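PDB 5UU6: NADPH-flavin oxidoreductase from Vibrio parahaemolyticus serotype O3:K6, which binds flavin mononucleotide and probably uses NADPH to reduce flavins or nitro compounds. Local coordinates for residues 28-31 / 32-36. Sequence-based numbering, arbitrary orientation.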
loop_
_atom_site.group_PDB
_atom_site.type_symbol
_atom_site.label_atom_id
_atom_site.label_comp_id
_atom_site.label_asym_id
_atom_site.label_seq_id
_atom_site.Cartn_x
_atom_site.Cartn_y
_atom_site.Cartn_z
ATOM N N GLU A 28 -20.451 -4.279 -14.786
ATOM C CA GLU A 28 -19.792 -5.540 -14.481
ATOM C C GLU A 28 -18.312 -5.332 -14.220
ATOM O O GLU A 28 -17.745 -5.957 -13.319
ATOM C CB GLU A 28 -19.992 -6.529 -15.631
ATOM C CG GLU A 28 -21.402 -6.522 -16.276
ATOM C CD GLU A 28 -21.648 -5.347 -17.247
ATOM O OE1 GLU A 28 -21.051 -5.333 -18.353
ATOM O OE2 GLU A 28 -22.436 -4.433 -16.901
ATOM N N GLN A 29 -17.666 -4.466 -15.012
ATOM C CA GLN A 29 -16.236 -4.228 -14.833
ATOM C C GLN A 29 -15.961 -3.521 -13.521
ATOM O O GLN A 29 -14.975 -3.829 -12.847
ATOM C CB GLN A 29 -15.661 -3.411 -15.995
ATOM C CG GLN A 29 -15.601 -4.162 -17.318
ATOM C CD GLN A 29 -15.135 -3.264 -18.460
ATOM O OE1 GLN A 29 -15.376 -2.056 -18.456
ATOM N NE2 GLN A 29 -14.472 -3.867 -19.451
ATOM N N LEU A 30 -16.811 -2.562 -13.151
ATOM C CA LEU A 30 -16.605 -1.860 -11.886
ATOM C C LEU A 30 -16.797 -2.798 -10.703
ATOM O O LEU A 30 -16.012 -2.760 -9.736
ATOM C CB LEU A 30 -17.559 -0.672 -11.785
ATOM C CG LEU A 30 -17.447 0.167 -10.501
ATOM C CD1 LEU A 30 -16.058 0.781 -10.378
ATOM C CD2 LEU A 30 -18.550 1.229 -10.428
ATOM N N GLU A 31 -17.833 -3.648 -10.763
ATOM C CA GLU A 31 -18.041 -4.691 -9.756
ATOM C C GLU A 31 -16.799 -5.569 -9.579
ATOM O O GLU A 31 -16.421 -5.903 -8.452
ATOM C CB GLU A 31 -19.236 -5.574 -10.144
ATOM C CG GLU A 31 -20.537 -5.213 -9.440
ATOM C CD GLU A 31 -21.780 -5.648 -10.221
ATOM O OE1 GLU A 31 -21.766 -6.765 -10.803
ATOM O OE2 GLU A 31 -22.767 -4.870 -10.252
ATOM N N THR A 32 -16.190 -5.989 -10.696
ATOM C CA THR A 32 -14.981 -6.805 -10.646
ATOM C C THR A 32 -13.794 -6.028 -10.095
ATOM O O THR A 32 -13.012 -6.572 -9.308
ATOM C CB THR A 32 -14.663 -7.329 -12.040
ATOM O OG1 THR A 32 -15.757 -8.141 -12.464
ATOM C CG2 THR A 32 -13.386 -8.187 -12.052
ATOM N N ILE A 33 -13.634 -4.764 -10.501
ATOM C CA ILE A 33 -12.535 -3.966 -9.974
ATOM C C ILE A 33 -12.631 -3.878 -8.447
ATOM O O ILE A 33 -11.643 -4.102 -7.734
ATOM C CB ILE A 33 -12.517 -2.578 -10.647
ATOM C CG1 ILE A 33 -12.092 -2.715 -12.138
ATOM C CG2 ILE A 33 -11.675 -1.596 -9.825
ATOM C CD1 ILE A 33 -12.360 -1.432 -12.943
ATOM N N LEU A 34 -13.822 -3.582 -7.922
ATOM C CA LEU A 34 -13.983 -3.468 -6.472
ATOM C C LEU A 34 -13.799 -4.818 -5.796
ATOM O O LEU A 34 -13.157 -4.906 -4.742
ATOM C CB LEU A 34 -15.358 -2.883 -6.130
ATOM C CG LEU A 34 -15.590 -1.473 -6.693
ATOM C CD1 LEU A 34 -17.076 -1.021 -6.578
ATOM C CD2 LEU A 34 -14.614 -0.478 -6.023
ATOM N N GLN A 35 -14.362 -5.875 -6.389
ATOM C CA GLN A 35 -14.137 -7.238 -5.906
ATOM C C GLN A 35 -12.653 -7.536 -5.790
ATOM O O GLN A 35 -12.213 -8.222 -4.853
ATOM C CB GLN A 35 -14.824 -8.238 -6.864
ATOM C CG GLN A 35 -15.243 -9.546 -6.242
ATOM C CD GLN A 35 -15.834 -10.567 -7.260
ATOM O OE1 GLN A 35 -16.378 -10.187 -8.309
ATOM N NE2 GLN A 35 -15.715 -11.868 -6.938
ATOM N N ALA A 36 -11.864 -7.045 -6.754
ATOM C CA ALA A 36 -10.435 -7.344 -6.756
ATOM C C ALA A 36 -9.761 -6.651 -5.594
ATOM O O ALA A 36 -8.889 -7.229 -4.934
ATOM C CB ALA A 36 -9.782 -6.916 -8.078
#
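Thr32 OG1 donates a hydrogen bond to Glu28 O at 3.1 Å, and the backbone N of the same threonine reaches that oxygen at 3.0 Å. The two donors come from opposite faces of the carbonyl plane, so one carbonyl oxygen accepts two bonds. The hydroxyl gets there because chi1 of -61° places OG1 beside the backbone N of Thr32, facing the previous turn. Ile33 N, Leu34 N and Gln35 N each donate to the carbonyl four residues earlier, those of Gln29, Leu30 and Glu31, with N-H...O angles of 159° to 168°.

On the apolar flank, Leu30 CG meets Leu34 CD1 at 4.1 Å, the two side chains lying at a slant to one another. Leu34 CG and Ile33 CG1 each stand beside their own backbone N, anti to the carbonyl carbon, which brings them to 3.3 Å from Leu30 O and 3.2 Å from Gln29 O respectively. Gln35 brings its CB to 3.2 Å from Glu31 O.

This part of helix 27-38 is amphipathic: Leu30, Ile33 and Ala36 are buried, Glu28 and Glu31 exposed. Ile33 packs on Cys118 and Ala122 of helix 101-124, while Leu30 and Leu34 touch Glu78 and Leu80 of strand 78-85. In the second subunit, Thr32 meets Ile8 and Gln35 meets Leu12, both of helix 6-12, and Leu34 meets Val179 of strand 179-181, so the helix lies between its own subunit's core and the second subunit.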